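Local coordinates for beta-1,4-galactanase (Humicola insolens, PDB 1HJQ), which hydrolyses the beta-1,4-galactosidic linkages of type I arabinogalactans as a family 53 glycoside hydrolase of clan GH-A, at residues Leu74-Asn79 with Ile125-Val130; Tyr214-Ala219 with Tyr257-Asp262; Trp248-Pro253 with Cys310-Met315. One frame throughout, in Å; residues are numbered along the deposited sequence.

Interaction 1: residues Leu74-Asn79 with Ile125-Val130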
loop_
_atom_site.group_PDB
_atom_site.type_symbol
_atom_site.label_atom_id
_atom_site.label_comp_id
_atom_site.label_asym_id
_atom_site.label_seq_id
_atom_site.Cartn_x
_atom_site.Cartn_y
_atom_site.Cartn_z
ATOM N N LEU A 74 -10.041 -7.771 -11.162
ATOM C CA LEU A 74 -9.415 -6.745 -10.342
ATOM C C LEU A 74 -7.992 -6.421 -10.799
ATOM O O LEU A 74 -7.230 -7.309 -11.183
ATOM C CB LEU A 74 -9.398 -7.195 -8.882
ATOM C CG LEU A 74 -10.766 -7.641 -8.370
ATOM C CD1 LEU A 74 -10.639 -8.221 -6.980
ATOM C CD2 LEU A 74 -11.717 -6.462 -8.380
ATOM N N GLY A 75 -7.644 -5.138 -10.756
ATOM C CA GLY A 75 -6.310 -4.723 -11.141
ATOM C C GLY A 75 -5.317 -5.129 -10.068
ATOM O O GLY A 75 -5.700 -5.505 -8.949
ATOM N N LEU A 76 -4.035 -5.029 -10.392
ATOM C CA LEU A 76 -2.992 -5.426 -9.470
ATOM C C LEU A 76 -2.008 -4.312 -9.097
ATOM O O LEU A 76 -1.507 -3.586 -9.952
ATOM C CB LEU A 76 -2.229 -6.608 -10.073
ATOM C CG LEU A 76 -1.075 -7.198 -9.268
ATOM C CD1 LEU A 76 -1.608 -7.770 -7.954
ATOM C CD2 LEU A 76 -0.392 -8.276 -10.086
ATOM N N TYR A 77 -1.738 -4.200 -7.803
ATOM C CA TYR A 77 -0.807 -3.220 -7.259
ATOM C C TYR A 77 0.162 -4.041 -6.392
ATOM O O TYR A 77 -0.194 -4.506 -5.296
ATOM C CB TYR A 77 -1.598 -2.185 -6.438
ATOM C CG TYR A 77 -0.823 -1.255 -5.505
ATOM C CD1 TYR A 77 0.569 -1.329 -5.364
ATOM C CD2 TYR A 77 -1.510 -0.335 -4.707
ATOM C CE1 TYR A 77 1.243 -0.517 -4.448
ATOM C CE2 TYR A 77 -0.848 0.480 -3.787
ATOM C CZ TYR A 77 0.522 0.385 -3.656
ATOM O OH TYR A 77 1.155 1.172 -2.713
ATOM N N ILE A 78 1.369 -4.250 -6.916
ATOM C CA ILE A 78 2.402 -5.014 -6.222
ATOM C C ILE A 78 3.167 -4.089 -5.286
ATOM O O ILE A 78 3.708 -3.072 -5.706
ATOM C CB ILE A 78 3.390 -5.672 -7.223
ATOM C CG1 ILE A 78 2.667 -6.752 -8.039
ATOM C CG2 ILE A 78 4.578 -6.280 -6.472
ATOM C CD1 ILE A 78 2.266 -7.990 -7.244
ATOM N N ASN A 79 3.204 -4.467 -4.014
ATOM C CA ASN A 79 3.853 -3.688 -2.971
ATOM C C ASN A 79 5.102 -4.384 -2.431
ATOM O O ASN A 79 5.012 -5.234 -1.545
ATOM C CB ASN A 79 2.826 -3.461 -1.856
ATOM C CG ASN A 79 3.435 -2.968 -0.558
ATOM O OD1 ASN A 79 2.925 -3.286 0.507
ATOM N ND2 ASN A 79 4.505 -2.184 -0.637
ATOM N N ILE A 125 0.395 -12.391 -16.008
ATOM C CA ILE A 125 -0.292 -11.527 -15.053
ATOM C C ILE A 125 0.122 -10.084 -15.328
ATOM O O ILE A 125 1.304 -9.798 -15.480
ATOM C CB ILE A 125 0.126 -11.851 -13.595
ATOM C CG1 ILE A 125 -0.141 -13.328 -13.267
ATOM C CG2 ILE A 125 -0.593 -10.913 -12.633
ATOM C CD1 ILE A 125 -1.594 -13.697 -13.175
ATOM N N GLN A 126 -0.836 -9.172 -15.392
ATOM C CA GLN A 126 -0.487 -7.782 -15.627
ATOM C C GLN A 126 -0.411 -7.012 -14.312
ATOM O O GLN A 126 -1.380 -6.972 -13.550
ATOM C CB GLN A 126 -1.506 -7.111 -16.550
ATOM C CG GLN A 126 -1.231 -5.628 -16.806
ATOM C CD GLN A 126 0.167 -5.368 -17.373
ATOM O OE1 GLN A 126 0.538 -5.903 -18.426
ATOM N NE2 GLN A 126 0.946 -4.540 -16.675
ATOM N N VAL A 127 0.752 -6.417 -14.052
ATOM C CA VAL A 127 0.974 -5.617 -12.856
ATOM C C VAL A 127 0.669 -4.182 -13.269
ATOM O O VAL A 127 1.259 -3.671 -14.216
ATOM C CB VAL A 127 2.444 -5.697 -12.383
ATOM C CG1 VAL A 127 2.618 -4.916 -11.095
ATOM C CG2 VAL A 127 2.856 -7.144 -12.186
ATOM N N ASP A 128 -0.247 -3.532 -12.561
ATOM C CA ASP A 128 -0.636 -2.164 -12.886
ATOM C C ASP A 128 0.112 -1.085 -12.112
ATOM O O ASP A 128 0.408 -0.019 -12.656
ATOM C CB ASP A 128 -2.137 -2.030 -12.696
ATOM C CG ASP A 128 -2.901 -2.975 -13.593
ATOM O OD1 ASP A 128 -2.860 -2.760 -14.821
ATOM O OD2 ASP A 128 -3.514 -3.942 -13.086
ATOM N N ILE A 129 0.405 -1.360 -10.844
ATOM C CA ILE A 129 1.158 -0.430 -10.013
ATOM C C ILE A 129 2.191 -1.224 -9.225
ATOM O O ILE A 129 1.919 -2.346 -8.793
ATOM C CB ILE A 129 0.272 0.301 -8.996
ATOM C CG1 ILE A 129 -0.736 1.192 -9.713
ATOM C CG2 ILE A 129 1.137 1.146 -8.080
ATOM C CD1 ILE A 129 -1.683 1.890 -8.766
ATOM N N VAL A 130 3.372 -0.640 -9.046
ATOM C CA VAL A 130 4.447 -1.271 -8.287
ATOM C C VAL A 130 5.096 -0.228 -7.393
ATOM O O VAL A 130 5.573 0.799 -7.880
ATOM C CB VAL A 130 5.573 -1.824 -9.194
ATOM C CG1 VAL A 130 6.559 -2.623 -8.359
ATOM C CG2 VAL A 130 4.999 -2.686 -10.285
#

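Interaction 2: residues Tyr214-Ala219 with Tyr257-Asp262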
loop_
_atom_site.group_PDB
_atom_site.type_symbol
_atom_site.label_atom_id
_atom_site.label_comp_id
_atom_site.label_asym_id
_atom_site.label_seq_id
_atom_site.Cartn_x
_atom_site.Cartn_y
_atom_site.Cartn_z
ATOM N N TYR A 214 -3.673 7.443 8.208
ATOM C CA TYR A 214 -4.422 6.773 9.263
ATOM C C TYR A 214 -4.900 7.797 10.274
ATOM O O TYR A 214 -4.289 8.846 10.445
ATOM C CB TYR A 214 -3.537 5.750 9.974
ATOM C CG TYR A 214 -3.219 4.526 9.158
ATOM C CD1 TYR A 214 -4.145 3.494 9.026
ATOM C CD2 TYR A 214 -1.991 4.396 8.514
ATOM C CE1 TYR A 214 -3.854 2.362 8.273
ATOM C CE2 TYR A 214 -1.692 3.274 7.760
ATOM C CZ TYR A 214 -2.627 2.260 7.642
ATOM O OH TYR A 214 -2.338 1.151 6.883
ATOM N N PRO A 215 -5.998 7.500 10.972
ATOM C CA PRO A 215 -6.492 8.464 11.950
ATOM C C PRO A 215 -6.028 8.208 13.380
ATOM O O PRO A 215 -6.058 9.114 14.212
ATOM C CB PRO A 215 -7.997 8.311 11.818
ATOM C CG PRO A 215 -8.128 6.814 11.669
ATOM C CD PRO A 215 -7.021 6.479 10.676
ATOM N N PHE A 216 -5.592 6.984 13.659
ATOM C CA PHE A 216 -5.196 6.605 15.011
ATOM C C PHE A 216 -3.716 6.607 15.398
ATOM O O PHE A 216 -3.308 5.880 16.303
ATOM C CB PHE A 216 -5.804 5.236 15.335
ATOM C CG PHE A 216 -5.679 4.222 14.212
ATOM C CD1 PHE A 216 -4.434 3.882 13.688
ATOM C CD2 PHE A 216 -6.815 3.603 13.688
ATOM C CE1 PHE A 216 -4.325 2.945 12.663
ATOM C CE2 PHE A 216 -6.711 2.668 12.666
ATOM C CZ PHE A 216 -5.462 2.339 12.151
ATOM N N TYR A 217 -2.912 7.427 14.739
ATOM C CA TYR A 217 -1.489 7.488 15.074
ATOM C C TYR A 217 -1.041 8.918 15.376
ATOM O O TYR A 217 0.139 9.169 15.604
ATOM C CB TYR A 217 -0.639 6.922 13.930
ATOM C CG TYR A 217 -0.728 5.419 13.752
ATOM C CD1 TYR A 217 -0.529 4.552 14.829
ATOM C CD2 TYR A 217 -0.976 4.860 12.500
ATOM C CE1 TYR A 217 -0.573 3.170 14.659
ATOM C CE2 TYR A 217 -1.024 3.483 12.321
ATOM C CZ TYR A 217 -0.821 2.643 13.400
ATOM O OH TYR A 217 -0.864 1.274 13.217
ATOM N N SER A 218 -1.991 9.849 15.390
ATOM C CA SER A 218 -1.687 11.253 15.645
ATOM C C SER A 218 -2.893 12.124 15.309
ATOM O O SER A 218 -3.509 11.960 14.260
ATOM C CB SER A 218 -0.498 11.692 14.792
ATOM O OG SER A 218 -0.374 13.101 14.764
ATOM N N ALA A 219 -3.228 13.053 16.192
ATOM C CA ALA A 219 -4.367 13.930 15.947
ATOM C C ALA A 219 -4.066 14.886 14.798
ATOM O O ALA A 219 -4.951 15.588 14.315
ATOM C CB ALA A 219 -4.708 14.717 17.211
ATOM N N TYR A 257 -3.837 7.382 20.765
ATOM C CA TYR A 257 -3.772 8.807 20.495
ATOM C C TYR A 257 -5.143 9.412 20.251
ATOM O O TYR A 257 -6.081 8.730 19.850
ATOM C CB TYR A 257 -2.902 9.083 19.269
ATOM C CG TYR A 257 -1.556 8.415 19.299
ATOM C CD1 TYR A 257 -1.390 7.124 18.802
ATOM C CD2 TYR A 257 -0.443 9.071 19.820
ATOM C CE1 TYR A 257 -0.144 6.500 18.819
ATOM C CE2 TYR A 257 0.808 8.458 19.847
ATOM C CZ TYR A 257 0.949 7.170 19.343
ATOM O OH TYR A 257 2.179 6.551 19.367
ATOM N N GLN A 258 -5.251 10.709 20.492
ATOM C CA GLN A 258 -6.498 11.403 20.264
ATOM C C GLN A 258 -6.687 11.427 18.756
ATOM O O GLN A 258 -5.727 11.608 18.011
ATOM C CB GLN A 258 -6.398 12.818 20.824
ATOM C CG GLN A 258 -7.646 13.659 20.681
ATOM C CD GLN A 258 -7.700 14.762 21.729
ATOM O OE1 GLN A 258 -8.428 15.750 21.581
ATOM N NE2 GLN A 258 -6.934 14.590 22.808
ATOM N N PHE A 259 -7.910 11.214 18.298
ATOM C CA PHE A 259 -8.175 11.233 16.869
ATOM C C PHE A 259 -8.196 12.667 16.344
ATOM O O PHE A 259 -8.376 13.609 17.104
ATOM C CB PHE A 259 -9.513 10.558 16.582
ATOM C CG PHE A 259 -9.420 9.066 16.447
ATOM C CD1 PHE A 259 -8.728 8.308 17.384
ATOM C CD2 PHE A 259 -10.031 8.415 15.380
ATOM C CE1 PHE A 259 -8.643 6.918 17.258
ATOM C CE2 PHE A 259 -9.953 7.033 15.246
ATOM C CZ PHE A 259 -9.257 6.281 16.187
ATOM N N PRO A 260 -7.988 12.853 15.034
ATOM C CA PRO A 260 -8.010 14.219 14.492
ATOM C C PRO A 260 -9.360 14.887 14.786
ATOM O O PRO A 260 -10.408 14.239 14.744
ATOM C CB PRO A 260 -7.778 13.994 13.003
ATOM C CG PRO A 260 -6.876 12.785 13.000
ATOM C CD PRO A 260 -7.536 11.888 14.018
ATOM N N ALA A 261 -9.329 16.181 15.086
ATOM C CA ALA A 261 -10.542 16.929 15.405
ATOM C C ALA A 261 -11.615 16.890 14.320
ATOM O O ALA A 261 -12.809 16.955 14.622
ATOM C CB ALA A 261 -10.186 18.374 15.718
ATOM N N ASP A 262 -11.201 16.783 13.062
ATOM C CA ASP A 262 -12.160 16.753 11.968
ATOM C C ASP A 262 -12.967 15.467 11.850
ATOM O O ASP A 262 -13.966 15.436 11.135
ATOM C CB ASP A 262 -11.472 17.034 10.628
ATOM C CG ASP A 262 -10.278 16.124 10.366
ATOM O OD1 ASP A 262 -10.242 14.990 10.896
ATOM O OD2 ASP A 262 -9.377 16.546 9.606
HETATM O O HOH W 1 -4.787 9.641 16.472
HETATM O O HOH W 2 -5.081 6.002 18.524
HETATM O O HOH W 3 -6.605 17.312 15.312
#

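Interaction 3: residues Trp248-Pro253 with Cys310-Met315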
loop_
_atom_site.group_PDB
_atom_site.type_symbol
_atom_site.label_atom_id
_atom_site.label_comp_id
_atom_site.label_asym_id
_atom_site.label_seq_id
_atom_site.Cartn_x
_atom_site.Cartn_y
_atom_site.Cartn_z
ATOM N N TRP A 248 -10.340 2.611 9.345
ATOM C CA TRP A 248 -11.238 3.315 10.240
ATOM C C TRP A 248 -11.853 2.207 11.062
ATOM O O TRP A 248 -12.384 1.246 10.515
ATOM C CB TRP A 248 -12.323 4.085 9.501
ATOM C CG TRP A 248 -13.191 4.834 10.467
ATOM C CD1 TRP A 248 -14.416 4.454 10.937
ATOM C CD2 TRP A 248 -12.859 6.045 11.151
ATOM N NE1 TRP A 248 -14.865 5.352 11.877
ATOM C CE2 TRP A 248 -13.930 6.339 12.025
ATOM C CE3 TRP A 248 -11.758 6.910 11.113
ATOM C CZ2 TRP A 248 -13.931 7.465 12.856
ATOM C CZ3 TRP A 248 -11.760 8.028 11.939
ATOM C CH2 TRP A 248 -12.839 8.294 12.798
ATOM N N PRO A 249 -11.784 2.320 12.391
ATOM C CA PRO A 249 -12.338 1.286 13.258
ATOM C C PRO A 249 -13.834 1.313 13.509
ATOM O O PRO A 249 -14.460 2.363 13.478
ATOM C CB PRO A 249 -11.543 1.476 14.542
ATOM C CG PRO A 249 -11.378 2.953 14.594
ATOM C CD PRO A 249 -11.036 3.319 13.173
ATOM N N THR A 250 -14.395 0.132 13.752
ATOM C CA THR A 250 -15.812 -0.009 14.073
ATOM C C THR A 250 -15.853 -0.223 15.584
ATOM O O THR A 250 -16.921 -0.288 16.197
ATOM C CB THR A 250 -16.427 -1.230 13.405
ATOM O OG1 THR A 250 -15.883 -2.412 13.996
ATOM C CG2 THR A 250 -16.131 -1.219 11.918
ATOM N N SER A 251 -14.661 -0.337 16.164
ATOM C CA SER A 251 -14.482 -0.535 17.592
ATOM C C SER A 251 -13.089 -0.046 17.966
ATOM O O SER A 251 -12.095 -0.510 17.408
ATOM C CB SER A 251 -14.612 -2.017 17.937
ATOM O OG SER A 251 -14.495 -2.233 19.335
ATOM N N CYS A 252 -13.017 0.901 18.891
ATOM C CA CYS A 252 -11.725 1.427 19.332
ATOM C C CYS A 252 -11.857 1.890 20.780
ATOM O O CYS A 252 -11.829 3.079 21.073
ATOM C CB CYS A 252 -11.260 2.597 18.450
ATOM S SG CYS A 252 -9.475 2.934 18.645
ATOM N N PRO A 253 -12.001 0.936 21.706
ATOM C CA PRO A 253 -12.146 1.214 23.136
ATOM C C PRO A 253 -10.962 1.931 23.766
ATOM O O PRO A 253 -11.148 2.799 24.618
ATOM C CB PRO A 253 -12.340 -0.172 23.739
ATOM C CG PRO A 253 -12.890 -0.971 22.610
ATOM C CD PRO A 253 -12.081 -0.511 21.451
ATOM N N CYS A 310 -6.334 0.353 18.005
ATOM C CA CYS A 310 -7.774 0.130 17.935
ATOM C C CYS A 310 -8.028 -1.377 17.908
ATOM O O CYS A 310 -7.194 -2.142 17.429
ATOM C CB CYS A 310 -8.370 0.793 16.693
ATOM S SG CYS A 310 -8.660 2.597 16.796
ATOM N N ALA A 311 -9.179 -1.797 18.420
ATOM C CA ALA A 311 -9.529 -3.213 18.491
ATOM C C ALA A 311 -9.933 -3.882 17.179
ATOM O O ALA A 311 -9.572 -5.031 16.930
ATOM C CB ALA A 311 -10.635 -3.403 19.511
ATOM N N ASP A 312 -10.684 -3.171 16.346
ATOM C CA ASP A 312 -11.158 -3.740 15.090
ATOM C C ASP A 312 -11.240 -2.712 13.960
ATOM O O ASP A 312 -12.049 -1.784 14.022
ATOM C CB ASP A 312 -12.546 -4.343 15.314
ATOM C CG ASP A 312 -12.968 -5.272 14.205
ATOM O OD1 ASP A 312 -12.450 -5.140 13.068
ATOM O OD2 ASP A 312 -13.831 -6.137 14.474
ATOM N N ASN A 313 -10.412 -2.886 12.931
ATOM C CA ASN A 313 -10.407 -1.990 11.776
ATOM C C ASN A 313 -10.893 -2.718 10.524
ATOM O O ASN A 313 -10.830 -2.184 9.422
ATOM C CB ASN A 313 -8.998 -1.448 11.507
ATOM C CG ASN A 313 -8.544 -0.447 12.548
ATOM O OD1 ASN A 313 -9.280 0.470 12.899
ATOM N ND2 ASN A 313 -7.320 -0.611 13.039
ATOM N N THR A 314 -11.374 -3.941 10.694
ATOM C CA THR A 314 -11.846 -4.736 9.564
ATOM C C THR A 314 -13.206 -4.298 9.038
ATOM O O THR A 314 -13.992 -3.674 9.744
ATOM C CB THR A 314 -11.962 -6.216 9.938
ATOM O OG1 THR A 314 -12.991 -6.368 10.923
ATOM C CG2 THR A 314 -10.646 -6.727 10.504
ATOM N N MET A 315 -13.474 -4.640 7.787
ATOM C CA MET A 315 -14.746 -4.313 7.171
ATOM C C MET A 315 -15.514 -5.617 7.012
ATOM O O MET A 315 -16.332 -5.790 6.107
ATOM C CB MET A 315 -14.527 -3.639 5.817
ATOM C CG MET A 315 -13.721 -2.356 5.921
ATOM S SD MET A 315 -13.590 -1.490 4.380
ATOM C CE MET A 315 -15.186 -0.745 4.351
#

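Interaction 1: residues Leu74-Asn79 with Ile125-Val130
Y77 pairs with I129, and I78 with V130, in a buried parallel contact between strands 75-80 and 129-132, the third and fourth of the closed barrel. I78 N donates to I129 O (2.7 Å). One step earlier L76 O accepts two amides, D128 N at 2.9 Å and I129 N at 3.1 Å. D128 is not extended (psi -37°), which puts both N-H groups within reach of that oxygen. Its carboxylate turns back to the neighbouring strand, where OD2 takes L76 N through its anti lone pair at 3.0 Å, nearly straight (173°).

On one face of the sheet, I129 CG2 lies over one side of the Y77 ring, offset toward the rim, in a CH-pi contact (4.0 Å to the ring centroid). On the other, the I78 and V127 side chains cross at about a right angle, I78 CG1 3.6 Å from V127 CG1, while L76 CD2 abuts I125 CG2. Inside the barrel Y77 meets F294 edge-to-face, its side chain about 7 Å from that of E245, the assigned nucleophile; the face of I78 packs on helices 59-71 and 102-123, the inside/outside division characteristic of a TIM barrel.

Interaction 2: residues Tyr214-Ala219 with Tyr257-Asp262
P215 and F216 pack against F259, and Y217 against Y257, where two loops meet without a direct hydrogen bond between them. The apolar contacts are built around rings. P215 lies side by side with F259, its CG 4.0 Å from CE2 of that ring, while the carbonyl oxygen of P215 sits over one face toward the rim. F216 CB touches F259 CZ at 3.7 Å, and CZ in turn lies at the edge of the F216 ring. With F216 CG set between its backbone N and carbonyl carbon (chi1 44°), the F216 ring directs an edge at Y217, so that CD1 stands over the centre of the tyrosine face. The Y257 ring lies against main chain: the carbonyl oxygen of Y217 is over the centre of one face, and Y257 CD1 reaches the oxygen of F216 (3.4 Å). P260 closes the other end, its CA making a CH...O contact with A219 O, and A219 CB packs against the carbonyl of Q258.

Polar linkage runs through three waters. The first donates to P215 O (2.6 Å) and Q258 O (2.7 Å) and weakly accepts from S218 N; the second joins F216 O to Y257 N; the third joins A219 O to A261 N. Main-chain groups of the two loops are thus linked through water. Outside the two segments, D262 OD2 accepts L223 N, and the F268 and F259 rings meet edge-to-face.

The loops follow barrel strands 208-212 and 240-245. Y214 OH is hydrogen-bonded to the nucleophile E245, and the Y217 side chain is about 7 Å from those of E245 and the proton donor E135, placing the contact beside the active site at the C-terminal end of the strands, as is usual for a TIM-barrel glycosidase.

Interaction 3: residues Trp248-Pro253 with Cys310-Met315
The carboxamide of N313 lies alongside the P249 ring, OD1 against CB, and its ND2 is hydrogen-bonded to S308 OG. P249 also lies over the W248 indole, its CD 3.7 Å above the plane and offset toward the rim. The ring of Y276 stacks with the indole, and W248 NE1 is hydrogen-bonded to P267 O. P249 CG touches the sulfur of C310, SG, at 3.5 Å.

That sulfur is joined to C252 SG by a disulfide (chi3 -83°): with C252 SG anti to its N (chi1 -163°) and C310 SG beside its N, the two meet between the loops. Next to this covalent link, S251 and D312 form a single antiparallel, hydrogen-bonded pair: D312 N donates to S251 O (3.2 Å), and T250 N to D312 O (3.0 Å), almost along the C=O axis. The D312 carboxylate serves its own loop; OD1 accepts T314 N (2.9 Å), an Asx turn, and also T314 OG1. With an alanine here, the amide and hydroxyl of T314 would probably be left without their shared acceptor, and the turn beyond the bridge would be less firmly held.

Both segments are loops, following strands 240-245 and 290-296. Y295 OH, from the latter, hydrogen-bonds W248 N and N313 O, while Q273 NE2 of helix 270-286 hydrogen-bonds W248 O and T314 O, tying both loops to the barrel and its outer layer.

Overall arrangement
Interaction 1 belongs to the barrel core, whereas interactions 2 and 3 lie in partly buried loops on the opposite side of the chain's centre, their centres about 30 and 28 Å from that of interaction 1. Strand pairing and aliphatic packing hold the first; rings and bridging waters join 214-219 to 257-262; a disulfide and a short antiparallel bridge fasten 248-253 to 310-315. The two loop contacts share the loop after strand 240-245, which supplies 248-253 and 257-262, and their segments alternate along the chain. They also touch: F216 CE2 is 3.4 Å from N313 ND2, and F259 CZ is 3.8 Å from C310 SG, so the aromatic cluster rests against the disulfide.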